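Local coordinates for protein signal peptidase I (Enterococcus faecalis, PDB 4ME8) that probably cleaves hydrophobic N-terminal signal or leader sequences from secreted proteins, acting as a serine endopeptidase of the S26 family, at residues P27-I32 with V68-D73; A45-G50 with L113-P118; Y88-T93 with D122-G127; G108-L113 with V129-V134. All blocks are in the same frame, centred on the assembly; numbering follows the deposited sequence. Where two conformers were deposited one is given.

Interaction 1: residues P27-I32 with V68-D73; sequences PQRFDI and VSLSED
F30 faces E72 with 8.7 Å between their CA atoms, at the third position of a type II beta turn that runs from Q28 to D31 and is closed by a bond from D31 N to Q28 O. A second clasp, Q28 N to D31 OD2 at 2.8 Å, ties the ends of the turn, the donor arriving from above the carboxylate plane. The turn holds R29 and F30 toward 68-73. The CZ corner of the phenyl ring does most of the touching: L70 CB lies 4.2 Å from F30 CZ, at the ring edge, while S71 O is 3.8 Å from F30 CZ. E72 CG packs 4.2 Å from F30 CE1. Two antiparallel sheets meet here, since the turn leads into strand 32-36 of one and 68-70 is an outermost strand of the other. R29 has its CG anti to the backbone N (chi1 -166°), which lays that CG over the centre of the F30 ring; further out, R29 CD rests 3.7 Å from L70 CD1. The guanidinium then continues to I49 O and to a salt bridge with E54. The E72 carboxylate turns away from the ring, to the Y58 hydroxyl and a salt bridge with R117.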
loop_
_atom_site.group_PDB
_atom_site.type_symbol
_atom_site.label_atom_id
_atom_site.label_comp_id
_atom_site.label_asym_id
_atom_site.label_seq_id
_atom_site.Cartn_x
_atom_site.Cartn_y
_atom_site.Cartn_z
ATOM N N PRO A 27 8.285 -8.663 7.966
ATOM C CA PRO A 27 8.167 -7.498 7.078
ATOM C C PRO A 27 7.967 -6.181 7.834
ATOM O O PRO A 27 7.248 -6.139 8.828
ATOM C CB PRO A 27 6.949 -7.839 6.205
ATOM C CG PRO A 27 6.864 -9.331 6.257
ATOM C CD PRO A 27 7.258 -9.677 7.660
ATOM N N GLN A 28 8.645 -5.136 7.375
ATOM C CA GLN A 28 8.558 -3.802 7.963
ATOM C C GLN A 28 8.022 -2.859 6.888
ATOM O O GLN A 28 8.044 -3.188 5.717
ATOM C CB GLN A 28 9.935 -3.318 8.401
ATOM C CG GLN A 28 10.772 -4.337 9.161
ATOM C CD GLN A 28 12.203 -3.865 9.367
ATOM O OE1 GLN A 28 13.154 -4.501 8.899
ATOM N NE2 GLN A 28 12.366 -2.734 10.055
ATOM N N ARG A 29 7.559 -1.682 7.279
ATOM C CA ARG A 29 7.020 -0.718 6.314
ATOM C C ARG A 29 8.009 -0.355 5.196
ATOM O O ARG A 29 9.192 -0.119 5.432
ATOM C CB ARG A 29 6.578 0.550 7.037
ATOM C CG ARG A 29 5.701 1.479 6.213
ATOM C CD ARG A 29 5.540 2.829 6.904
ATOM N NE ARG A 29 5.417 2.673 8.355
ATOM C CZ ARG A 29 4.337 2.202 8.987
ATOM N NH1 ARG A 29 3.245 1.854 8.308
ATOM N NH2 ARG A 29 4.354 2.073 10.315
ATOM N N PHE A 30 7.488 -0.311 3.976
ATOM C CA PHE A 30 8.255 -0.005 2.768
ATOM C C PHE A 30 9.073 -1.195 2.243
ATOM O O PHE A 30 9.734 -1.085 1.211
ATOM C CB PHE A 30 9.130 1.250 2.926
ATOM C CG PHE A 30 8.359 2.496 3.309
ATOM C CD1 PHE A 30 7.234 2.882 2.598
ATOM C CD2 PHE A 30 8.786 3.301 4.357
ATOM C CE1 PHE A 30 6.536 4.036 2.929
ATOM C CE2 PHE A 30 8.096 4.463 4.690
ATOM C CZ PHE A 30 6.972 4.834 3.969
ATOM N N ASP A 31 9.010 -2.331 2.934
ATOM C CA ASP A 31 9.480 -3.584 2.362
ATOM C C ASP A 31 8.599 -3.970 1.173
ATOM O O ASP A 31 7.386 -3.692 1.147
ATOM C CB ASP A 31 9.453 -4.724 3.393
ATOM C CG ASP A 31 10.595 -4.641 4.412
ATOM O OD1 ASP A 31 11.490 -3.776 4.270
ATOM O OD2 ASP A 31 10.604 -5.470 5.359
ATOM N N ILE A 32 9.231 -4.604 0.190
ATOM C CA ILE A 32 8.517 -5.179 -0.941
ATOM C C ILE A 32 8.233 -6.634 -0.603
ATOM O O ILE A 32 9.122 -7.358 -0.157
ATOM C CB ILE A 32 9.319 -5.035 -2.252
ATOM C CG1 ILE A 32 9.238 -3.583 -2.713
ATOM C CG2 ILE A 32 8.765 -5.939 -3.349
ATOM C CD1 ILE A 32 10.307 -3.204 -3.701
ATOM N N VAL A 68 0.676 10.469 10.750
ATOM C CA VAL A 68 2.086 10.834 10.678
ATOM C C VAL A 68 2.525 10.827 9.222
ATOM O O VAL A 68 2.454 9.807 8.538
ATOM C CB VAL A 68 2.974 9.877 11.512
ATOM C CG1 VAL A 68 4.453 10.210 11.337
ATOM C CG2 VAL A 68 2.570 9.935 12.980
ATOM N N SER A 69 2.975 11.985 8.765
ATOM C CA SER A 69 3.447 12.176 7.409
ATOM C C SER A 69 4.753 11.396 7.178
ATOM O O SER A 69 5.681 11.479 7.982
ATOM C CB SER A 69 3.673 13.675 7.177
ATOM O OG SER A 69 3.993 13.924 5.831
ATOM N N LEU A 70 4.813 10.647 6.078
ATOM C CA LEU A 70 5.986 9.847 5.729
ATOM C C LEU A 70 6.396 10.106 4.291
ATOM O O LEU A 70 5.564 10.039 3.390
ATOM C CB LEU A 70 5.653 8.363 5.876
ATOM C CG LEU A 70 5.447 7.880 7.317
ATOM C CD1 LEU A 70 4.948 6.444 7.344
ATOM C CD2 LEU A 70 6.746 8.025 8.106
ATOM N N SER A 71 7.674 10.380 4.064
ATOM C CA SER A 71 8.163 10.552 2.698
ATOM C C SER A 71 8.257 9.218 1.946
ATOM O O SER A 71 8.244 8.139 2.546
ATOM C CB SER A 71 9.500 11.303 2.669
ATOM O OG SER A 71 10.305 10.986 3.782
ATOM N N GLU A 72 8.312 9.315 0.620
ATOM C CA GLU A 72 8.459 8.165 -0.266
ATOM C C GLU A 72 9.427 8.541 -1.392
ATOM O O GLU A 72 9.016 8.870 -2.501
ATOM C CB GLU A 72 7.094 7.756 -0.838
ATOM C CG GLU A 72 6.123 7.206 0.207
ATOM C CD GLU A 72 4.721 6.974 -0.332
ATOM O OE1 GLU A 72 3.940 7.948 -0.391
ATOM O OE2 GLU A 72 4.382 5.812 -0.670
ATOM N N ASP A 73 10.721 8.495 -1.090
ATOM C CA ASP A 73 11.759 8.900 -2.042
ATOM C C ASP A 73 11.801 8.019 -3.289
ATOM O O ASP A 73 12.311 8.442 -4.331
ATOM C CB ASP A 73 13.134 8.941 -1.356
ATOM C CG ASP A 73 13.370 10.241 -0.574
ATOM O OD1 ASP A 73 12.542 11.175 -0.677
ATOM O OD2 ASP A 73 14.397 10.335 0.138
#

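Interaction 2: residues A45-G50 with L113-P118; sequences AKRLIG and LGDNRP. With EDO (1,2-ethanediol), chain B.
R47 and L113 form an antiparallel hydrogen-bonded pair, R47 N to L113 O and L113 N to R47 O both measuring 3.0 Å. From this anchor the R47 side chain reaches along the neighbouring loop. Its CB lies 3.3 Å from L113 O; CD, further out, comes 3.7 Å from D115 OD1. A bend at chi3 (-74°) then brings the guanidinium edge-on to the D115 carboxylate, the two planes nearly coplanar, 5° apart. R47 NE gives a nearly straight bond to D115 OD1 at 2.9 Å, and R47 NH2 another to D115 OD2 at 2.8 Å. Both oxygens use their syn lone pairs, and the two parallel bonds of this side-on salt bridge should fix the rotation of both groups. The remaining nitrogen, NH1, makes a weak bond to F30 O, and Y74 adds a cation-pi contact.

On the other side of the strand, K46 CD passes 3.7 Å from G114 CA on its way to S120, which its NZ meets; K46 is a predicted active-site residue, and the G-D-N-R run at the start of this loop is part of a type I signal peptidase sequence motif. Ethanediol, probably from the crystallisation liquor, accepts from D115 N. I49 CG1 packs 3.9 Å from L113 CB. In the antiparallel sheet, strand 43-50 lies between strands 109-113 and 32-36, with the loop after L113 running on to the short helix 123-126.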
loop_
_atom_site.group_PDB
_atom_site.type_symbol
_atom_site.label_atom_id
_atom_site.label_comp_id
_atom_site.label_asym_id
_atom_site.label_seq_id
_atom_site.Cartn_x
_atom_site.Cartn_y
_atom_site.Cartn_z
ATOM N N ALA A 45 4.006 -8.719 -6.634
ATOM C CA ALA A 45 4.886 -8.032 -5.712
ATOM C C ALA A 45 4.342 -6.639 -5.464
ATOM O O ALA A 45 4.018 -5.925 -6.414
ATOM C CB ALA A 45 6.280 -7.953 -6.302
ATOM N N LYS A 46 4.212 -6.262 -4.190
ATOM C CA LYS A 46 3.776 -4.915 -3.815
ATOM C C LYS A 46 4.530 -4.434 -2.583
ATOM O O LYS A 46 5.139 -5.229 -1.880
ATOM C CB LYS A 46 2.266 -4.860 -3.542
ATOM C CG LYS A 46 1.367 -5.179 -4.739
ATOM C CD LYS A 46 1.414 -4.118 -5.834
ATOM C CE LYS A 46 0.836 -4.688 -7.118
ATOM N NZ LYS A 46 0.706 -3.706 -8.226
ATOM N N ARG A 47 4.481 -3.125 -2.351
ATOM C CA ARG A 47 5.120 -2.497 -1.208
ATOM C C ARG A 47 4.206 -2.469 0.024
ATOM O O ARG A 47 3.026 -2.115 -0.054
ATOM C CB ARG A 47 5.576 -1.076 -1.558
ATOM C CG ARG A 47 6.720 -0.597 -0.685
ATOM C CD ARG A 47 7.244 0.767 -1.101
ATOM N NE ARG A 47 8.037 0.707 -2.330
ATOM C CZ ARG A 47 9.350 0.463 -2.381
ATOM N NH1 ARG A 47 10.046 0.237 -1.269
ATOM N NH2 ARG A 47 9.972 0.435 -3.557
ATOM N N LEU A 48 4.773 -2.873 1.156
ATOM C CA LEU A 48 4.071 -2.845 2.425
ATOM C C LEU A 48 3.959 -1.390 2.875
ATOM O O LEU A 48 4.968 -0.694 2.999
ATOM C CB LEU A 48 4.825 -3.687 3.463
ATOM C CG LEU A 48 4.198 -3.777 4.859
ATOM C CD1 LEU A 48 2.703 -4.061 4.758
ATOM C CD2 LEU A 48 4.897 -4.854 5.666
ATOM N N ILE A 49 2.726 -0.932 3.079
ATOM C CA ILE A 49 2.450 0.469 3.415
ATOM C C ILE A 49 1.789 0.570 4.795
ATOM O O ILE A 49 2.225 1.353 5.649
ATOM C CB ILE A 49 1.587 1.125 2.314
ATOM C CG1 ILE A 49 2.400 1.243 1.011
ATOM C CG2 ILE A 49 1.066 2.484 2.746
ATOM C CD1 ILE A 49 3.587 2.194 1.061
ATOM N N GLY A 50 0.767 -0.244 5.020
ATOM C CA GLY A 50 0.062 -0.254 6.293
ATOM C C GLY A 50 0.132 -1.587 7.008
ATOM O O GLY A 50 -0.045 -2.640 6.396
ATOM N N LEU A 113 0.661 -1.168 -1.582
ATOM C CA LEU A 113 0.503 -0.331 -2.768
ATOM C C LEU A 113 1.656 -0.607 -3.728
ATOM O O LEU A 113 2.759 -0.914 -3.288
ATOM C CB LEU A 113 0.519 1.146 -2.393
ATOM C CG LEU A 113 -0.570 1.726 -1.490
ATOM C CD1 LEU A 113 -0.245 3.175 -1.192
ATOM C CD2 LEU A 113 -1.955 1.632 -2.109
ATOM N N GLY A 114 1.402 -0.486 -5.029
ATOM C CA GLY A 114 2.459 -0.620 -6.028
ATOM C C GLY A 114 3.048 0.725 -6.411
ATOM O O GLY A 114 2.319 1.718 -6.490
ATOM N N ASP A 115 4.353 0.755 -6.685
ATOM C CA ASP A 115 5.050 2.011 -6.993
ATOM C C ASP A 115 4.536 2.673 -8.278
ATOM O O ASP A 115 4.475 3.904 -8.340
ATOM C CB ASP A 115 6.560 1.801 -7.085
ATOM C CG ASP A 115 7.201 1.419 -5.742
ATOM O OD1 ASP A 115 6.523 1.392 -4.679
ATOM O OD2 ASP A 115 8.419 1.145 -5.758
ATOM N N ASN A 116 4.202 1.872 -9.298
ATOM C CA ASN A 116 3.564 2.408 -10.511
ATOM C C ASN A 116 2.072 2.634 -10.219
ATOM O O ASN A 116 1.189 1.959 -10.760
ATOM C CB ASN A 116 3.789 1.493 -11.728
ATOM C CG ASN A 116 3.647 2.232 -13.056
ATOM O OD1 ASN A 116 3.703 3.459 -13.110
ATOM N ND2 ASN A 116 3.469 1.480 -14.132
ATOM N N ARG A 117 1.819 3.618 -9.357
ATOM C CA ARG A 117 0.511 3.828 -8.705
ATOM C C ARG A 117 -0.729 3.849 -9.612
ATOM O O ARG A 117 -1.741 3.216 -9.277
ATOM C CB ARG A 117 0.544 5.096 -7.827
ATOM C CG ARG A 117 1.472 5.020 -6.620
ATOM C CD ARG A 117 0.867 4.202 -5.487
ATOM N NE ARG A 117 1.867 3.799 -4.496
ATOM C CZ ARG A 117 2.194 4.485 -3.404
ATOM N NH1 ARG A 117 1.607 5.642 -3.128
ATOM N NH2 ARG A 117 3.140 4.013 -2.586
ATOM N N PRO A 118 -0.671 4.574 -10.746
ATOM C CA PRO A 118 -1.858 4.571 -11.608
ATOM C C PRO A 118 -2.088 3.285 -12.416
ATOM O O PRO A 118 -3.118 3.171 -13.094
ATOM C CB PRO A 118 -1.628 5.764 -12.545
ATOM C CG PRO A 118 -0.176 6.086 -12.457
ATOM C CD PRO A 118 0.296 5.626 -11.115
HETATM C C1 EDO B . 7.090 -3.957 -6.643
HETATM O O1 EDO B . 7.325 -3.928 -8.060
HETATM C C2 EDO B . 6.793 -2.553 -6.126
HETATM O O2 EDO B . 5.451 -2.178 -6.448
#

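Interaction 3: residues Y88-T93 with D122-G127; sequences YTQDFT and DSRYFG. With EDO (1,2-ethanediol), chain C.
Q90 spends both ends of one amide on two successive residues: its OE1 accepts from R124 NH1 at 3.0 Å and its NE2 donates to Y125 OH, also at 3.0 Å. The first bond is well formed, with the donor on a carbonyl lone pair and OE1 near the guanidinium plane; the second is more bent, the hydroxyl standing tilted out of the amide plane. Q90 reaches this place with CG between the backbone N and the carbonyl carbon (chi1 83°) and a further bend at chi2. R124 is gripped from its own segment too. D122 takes R124 NE on OD1 at 3.0 Å and R124 NH2 on OD2 at 2.9 Å, through the syn lone pairs. D122 is also the N-cap of the short, weakly bonded helix about 123-126: its OD1 accepts R124 N at 3.3 Å on the anti side. One carboxylate therefore caps the helix and holds the guanidinium that bridges to 88-93, a region leading into edge strand 92-93. R124 NH2 additionally reaches R117 O. The aliphatic part of R124 packs on F92, its CG standing 4.2 Å from the F92 ring centroid and 19° off the normal in a CH-pi contact, and its CD 3.8 Å from F92 CE1. On another aromatic, R124 CB lies over the Y125 ring centre, while ethanediol bonds to R124 O.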
loop_
_atom_site.group_PDB
_atom_site.type_symbol
_atom_site.label_atom_id
_atom_site.label_comp_id
_atom_site.label_asym_id
_atom_site.label_seq_id
_atom_site.Cartn_x
_atom_site.Cartn_y
_atom_site.Cartn_z
ATOM N N TYR A 88 -0.374 11.823 -8.053
ATOM C CA TYR A 88 0.039 10.482 -8.464
ATOM C C TYR A 88 -0.807 9.396 -7.786
ATOM O O TYR A 88 -1.189 8.400 -8.411
ATOM C CB TYR A 88 1.518 10.293 -8.120
ATOM C CG TYR A 88 2.179 9.110 -8.774
ATOM C CD1 TYR A 88 2.257 9.015 -10.156
ATOM C CD2 TYR A 88 2.751 8.100 -8.013
ATOM C CE1 TYR A 88 2.875 7.939 -10.767
ATOM C CE2 TYR A 88 3.376 7.023 -8.612
ATOM C CZ TYR A 88 3.434 6.945 -9.990
ATOM O OH TYR A 88 4.047 5.875 -10.597
ATOM N N THR A 89 -1.078 9.598 -6.499
ATOM C CA THR A 89 -1.953 8.729 -5.718
ATOM C C THR A 89 -3.160 9.559 -5.293
ATOM O O THR A 89 -2.998 10.650 -4.746
ATOM C CB THR A 89 -1.244 8.194 -4.450
ATOM O OG1 THR A 89 -0.001 7.571 -4.805
ATOM C CG2 THR A 89 -2.120 7.187 -3.719
ATOM N N GLN A 90 -4.362 9.041 -5.537
ATOM C CA GLN A 90 -5.593 9.773 -5.224
ATOM C C GLN A 90 -5.778 9.881 -3.711
ATOM O O GLN A 90 -5.283 9.034 -2.948
ATOM C CB GLN A 90 -6.831 9.132 -5.902
ATOM C CG GLN A 90 -7.488 7.938 -5.189
ATOM C CD GLN A 90 -6.857 6.595 -5.540
ATOM O OE1 GLN A 90 -5.630 6.452 -5.534
ATOM N NE2 GLN A 90 -7.694 5.600 -5.841
ATOM N N ASP A 91 -6.468 10.934 -3.281
ATOM C CA ASP A 91 -6.856 11.070 -1.882
ATOM C C ASP A 91 -7.707 9.861 -1.445
ATOM O O ASP A 91 -8.637 9.449 -2.142
ATOM C CB ASP A 91 -7.647 12.369 -1.647
ATOM C CG ASP A 91 -6.813 13.637 -1.877
ATOM O OD1 ASP A 91 -5.567 13.569 -1.912
ATOM O OD2 ASP A 91 -7.418 14.718 -2.017
ATOM N N PHE A 92 -7.368 9.283 -0.302
ATOM C CA PHE A 92 -8.195 8.247 0.301
ATOM C C PHE A 92 -7.832 8.051 1.763
ATOM O O PHE A 92 -6.766 8.466 2.205
ATOM C CB PHE A 92 -8.073 6.910 -0.453
ATOM C CG PHE A 92 -6.712 6.251 -0.343
ATOM C CD1 PHE A 92 -5.713 6.532 -1.264
ATOM C CD2 PHE A 92 -6.445 5.324 0.662
ATOM C CE1 PHE A 92 -4.469 5.921 -1.173
ATOM C CE2 PHE A 92 -5.201 4.719 0.763
ATOM C CZ PHE A 92 -4.213 5.016 -0.159
ATOM N N THR A 93 -8.768 7.469 2.503
ATOM C CA THR A 93 -8.494 6.787 3.755
ATOM C C THR A 93 -8.944 5.329 3.588
ATOM O O THR A 93 -9.502 4.956 2.556
ATOM C CB THR A 93 -9.243 7.421 4.951
ATOM O OG1 THR A 93 -10.644 7.171 4.836
ATOM C CG2 THR A 93 -9.000 8.923 5.031
ATOM N N ASP A 122 -3.786 -2.917 -6.303
ATOM C CA ASP A 122 -3.221 -3.078 -4.969
ATOM C C ASP A 122 -4.336 -2.912 -3.949
ATOM O O ASP A 122 -5.498 -3.080 -4.305
ATOM C CB ASP A 122 -2.036 -2.125 -4.766
ATOM C CG ASP A 122 -2.360 -0.688 -5.135
ATOM O OD1 ASP A 122 -3.510 -0.260 -4.917
ATOM O OD2 ASP A 122 -1.457 0.012 -5.644
ATOM N N SER A 123 -4.006 -2.615 -2.692
ATOM C CA SER A 123 -5.021 -2.630 -1.629
ATOM C C SER A 123 -6.115 -1.585 -1.825
ATOM O O SER A 123 -7.217 -1.743 -1.294
ATOM C CB SER A 123 -4.387 -2.484 -0.244
ATOM O OG SER A 123 -3.731 -3.680 0.148
ATOM N N ARG A 124 -5.824 -0.529 -2.588
ATOM C CA ARG A 124 -6.869 0.419 -2.981
ATOM C C ARG A 124 -8.031 -0.238 -3.711
ATOM O O ARG A 124 -9.130 0.302 -3.701
ATOM C CB ARG A 124 -6.309 1.521 -3.878
ATOM C CG ARG A 124 -5.477 2.552 -3.146
ATOM C CD ARG A 124 -4.775 3.479 -4.120
ATOM N NE ARG A 124 -3.845 2.756 -4.987
ATOM C CZ ARG A 124 -3.233 3.289 -6.044
ATOM N NH1 ARG A 124 -3.443 4.561 -6.379
ATOM N NH2 ARG A 124 -2.408 2.544 -6.774
ATOM N N TYR A 125 -7.778 -1.375 -4.366
ATOM C CA TYR A 125 -8.765 -1.997 -5.257
ATOM C C TYR A 125 -9.080 -3.468 -4.951
ATOM O O TYR A 125 -10.217 -3.893 -5.171
ATOM C CB TYR A 125 -8.317 -1.834 -6.714
ATOM C CG TYR A 125 -7.967 -0.400 -7.062
ATOM C CD1 TYR A 125 -8.936 0.598 -7.024
ATOM C CD2 TYR A 125 -6.668 -0.038 -7.405
ATOM C CE1 TYR A 125 -8.625 1.914 -7.332
ATOM C CE2 TYR A 125 -6.346 1.275 -7.715
ATOM C CZ TYR A 125 -7.327 2.245 -7.676
ATOM O OH TYR A 125 -7.009 3.540 -7.982
ATOM N N PHE A 126 -8.099 -4.247 -4.481
ATOM C CA PHE A 126 -8.377 -5.623 -4.012
ATOM C C PHE A 126 -8.435 -5.806 -2.480
ATOM O O PHE A 126 -8.605 -6.929 -1.992
ATOM C CB PHE A 126 -7.476 -6.683 -4.692
ATOM C CG PHE A 126 -5.988 -6.567 -4.414
ATOM C CD1 PHE A 126 -5.488 -6.253 -3.154
ATOM C CD2 PHE A 126 -5.080 -6.865 -5.419
ATOM C CE1 PHE A 126 -4.130 -6.182 -2.920
ATOM C CE2 PHE A 126 -3.713 -6.806 -5.194
ATOM C CZ PHE A 126 -3.235 -6.467 -3.939
ATOM N N GLY A 127 -8.309 -4.716 -1.726
ATOM C CA GLY A 127 -8.491 -4.774 -0.278
ATOM C C GLY A 127 -7.259 -5.285 0.437
ATOM O O GLY A 127 -6.185 -5.350 -0.146
HETATM C C1 EDO C . -12.091 3.123 -4.508
HETATM O O1 EDO C . -11.225 3.932 -5.326
HETATM C C2 EDO C . -12.073 1.663 -4.969
HETATM O O2 EDO C . -11.883 0.765 -3.858
#

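Interaction 4: residues G108-L113 with V129-V134; sequences GMYFVL and VKQASV
Y110 and Q131 both set CG beside the backbone N (chi1 -68° and -71°), which puts Q131 CG over the face of the tyrosine ring; the extended chain beyond carries the amide on across the ring toward CE1. Y110 lies in, and Q131 just beyond, an antiparallel pairing that places 129-130 at the edge of a five-stranded sheet. Y110 and V129 are its hydrogen-bonded pair, with Y110 N to V129 O and V129 N to Y110 O both at 2.9 Å, while M109 and K130 form the adjoining non-hydrogen-bonded pair. Beyond the strand, a longer bond from Q131 N to G108 O, 3.2 Å, meets the carbonyl from above its plane as the chain enters a 3-10 segment.

Side chains divide between the two faces. On the face of Y110, V112 and V129, Q131 CG makes a CH-pi contact 3.6 Å from the Y110 ring centroid and 12° off the normal. The Q131 amide is tilted modestly from the ring plane, with Q131 NE2 3.4 Å from Y110 CE1. V134 approaches the same ring at its edge, CG2 in the ring plane and 3.9 Å from Y110 CE2. Next along the strand, V112 CG2 meets V129 CG2 at 3.9 Å. The 3-10 segment is tied back by K130 O, which receives both the amide and the hydroxyl of S133. On the opposite face sits residue 109, modelled as selenomethionine; a bend at its selenium folds M109 CE over the V129-K130 peptide, 3.3 Å from K130 N, with K130 CG beside it.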
loop_
_atom_site.group_PDB
_atom_site.type_symbol
_atom_site.label_atom_id
_atom_site.label_comp_id
_atom_site.label_asym_id
_atom_site.label_seq_id
_atom_site.Cartn_x
_atom_site.Cartn_y
_atom_site.Cartn_z
ATOM N N GLY A 108 -3.550 -9.232 11.677
ATOM C CA GLY A 108 -3.101 -10.285 10.759
ATOM C C GLY A 108 -3.231 -9.935 9.289
ATOM O O GLY A 108 -3.353 -10.821 8.448
HETATM N N MSE A 109 -3.197 -8.644 8.975
HETATM C CA MSE A 109 -3.341 -8.188 7.596
HETATM C C MSE A 109 -2.486 -6.997 7.289
HETATM O O MSE A 109 -2.070 -6.277 8.192
HETATM C CB MSE A 109 -4.805 -7.855 7.360
HETATM C CG MSE A 109 -5.596 -9.159 7.441
HETATM SE SE MSE A 109 -7.197 -9.016 6.349
HETATM C CE MSE A 109 -6.493 -9.537 4.598
ATOM N N TYR A 110 -2.238 -6.795 5.993
ATOM C CA TYR A 110 -1.437 -5.694 5.470
ATOM C C TYR A 110 -2.219 -4.877 4.440
ATOM O O TYR A 110 -3.094 -5.398 3.744
ATOM C CB TYR A 110 -0.190 -6.243 4.756
ATOM C CG TYR A 110 0.871 -6.926 5.615
ATOM C CD1 TYR A 110 1.222 -6.434 6.869
ATOM C CD2 TYR A 110 1.574 -8.027 5.132
ATOM C CE1 TYR A 110 2.219 -7.037 7.624
ATOM C CE2 TYR A 110 2.573 -8.632 5.875
ATOM C CZ TYR A 110 2.889 -8.139 7.125
ATOM O OH TYR A 110 3.879 -8.733 7.875
ATOM N N PHE A 111 -1.867 -3.595 4.347
ATOM C CA PHE A 111 -2.287 -2.712 3.272
ATOM C C PHE A 111 -1.063 -2.490 2.407
ATOM O O PHE A 111 -0.007 -2.090 2.912
ATOM C CB PHE A 111 -2.774 -1.371 3.830
ATOM C CG PHE A 111 -3.376 -0.471 2.793
ATOM C CD1 PHE A 111 -4.703 -0.604 2.432
ATOM C CD2 PHE A 111 -2.605 0.497 2.166
ATOM C CE1 PHE A 111 -5.259 0.221 1.462
ATOM C CE2 PHE A 111 -3.146 1.314 1.192
ATOM C CZ PHE A 111 -4.476 1.182 0.839
ATOM N N VAL A 112 -1.182 -2.783 1.116
ATOM C CA VAL A 112 -0.037 -2.681 0.197
ATOM C C VAL A 112 -0.363 -1.780 -0.997
ATOM O O VAL A 112 -1.519 -1.613 -1.347
ATOM C CB VAL A 112 0.432 -4.066 -0.291
ATOM C CG1 VAL A 112 0.753 -4.979 0.895
ATOM C CG2 VAL A 112 -0.595 -4.713 -1.219
ATOM N N LEU A 113 0.661 -1.168 -1.582
ATOM C CA LEU A 113 0.503 -0.331 -2.768
ATOM C C LEU A 113 1.656 -0.607 -3.728
ATOM O O LEU A 113 2.759 -0.914 -3.288
ATOM C CB LEU A 113 0.519 1.146 -2.393
ATOM C CG LEU A 113 -0.570 1.726 -1.490
ATOM C CD1 LEU A 113 -0.245 3.175 -1.192
ATOM C CD2 LEU A 113 -1.955 1.632 -2.109
ATOM N N VAL A 129 -4.397 -7.582 2.417
ATOM C CA VAL A 129 -3.690 -8.830 2.129
ATOM C C VAL A 129 -3.456 -9.619 3.419
ATOM O O VAL A 129 -2.992 -9.060 4.409
ATOM C CB VAL A 129 -2.324 -8.537 1.458
ATOM C CG1 VAL A 129 -1.530 -9.826 1.242
ATOM C CG2 VAL A 129 -2.537 -7.779 0.151
ATOM N N LYS A 130 -3.767 -10.912 3.419
ATOM C CA LYS A 130 -3.501 -11.741 4.602
ATOM C C LYS A 130 -1.996 -11.914 4.785
ATOM O O LYS A 130 -1.308 -12.341 3.861
ATOM C CB LYS A 130 -4.209 -13.110 4.519
ATOM C CG LYS A 130 -5.712 -13.013 4.753
ATOM C CD LYS A 130 -6.396 -14.325 5.113
ATOM C CE LYS A 130 -7.651 -14.036 5.939
ATOM N NZ LYS A 130 -8.648 -15.143 5.964
ATOM N N GLN A 131 -1.499 -11.547 5.969
ATOM C CA GLN A 131 -0.093 -11.762 6.345
ATOM C C GLN A 131 0.366 -13.191 6.054
ATOM O O GLN A 131 1.412 -13.394 5.441
ATOM C CB GLN A 131 0.124 -11.485 7.837
ATOM C CG GLN A 131 0.034 -10.027 8.247
ATOM C CD GLN A 131 0.538 -9.764 9.664
ATOM O OE1 GLN A 131 1.060 -10.642 10.336
ATOM N NE2 GLN A 131 0.382 -8.534 10.115
ATOM N N ALA A 132 -0.431 -14.166 6.488
ATOM C CA ALA A 132 -0.109 -15.583 6.323
ATOM C C ALA A 132 0.141 -16.008 4.867
ATOM O O ALA A 132 0.827 -17.002 4.625
ATOM C CB ALA A 132 -1.208 -16.431 6.927
ATOM N N SER A 133 -0.408 -15.270 3.902
ATOM C CA SER A 133 -0.222 -15.597 2.480
ATOM C C SER A 133 1.059 -14.978 1.859
ATOM O O SER A 133 1.394 -15.260 0.705
ATOM C CB SER A 133 -1.470 -15.192 1.670
ATOM O OG SER A 133 -1.656 -13.783 1.648
ATOM N N VAL A 134 1.781 -14.157 2.621
ATOM C CA VAL A 134 3.013 -13.543 2.127
ATOM C C VAL A 134 4.132 -14.582 2.082
ATOM O O VAL A 134 4.475 -15.165 3.109
ATOM C CB VAL A 134 3.421 -12.339 3.001
ATOM C CG1 VAL A 134 4.767 -11.767 2.566
ATOM C CG2 VAL A 134 2.342 -11.268 2.943
#

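Interactions 2 and 4 share L113 and lie on adjoining strands, where both I49 and G50 bond to F111 in a classic beta bulge. Interaction 1 joins interaction 2 through probable hydrogen bonds, F30 N to L48 O and L48 N to D31 O, each 2.7 Å. Interaction 3 is tied to interaction 2 by G114 N to D122 OD2 at 3.0 Å and to interaction 4 by V112 N to S123 OG at 2.9 Å. The side chain of V112 lies about 4 Å from that of K46, the predicted active-site lysine of interaction 2; those of R124 and F30 lie about 7 and 11 Å away. Interactions 1 and 3 do not touch, nearest atoms about 6 Å apart.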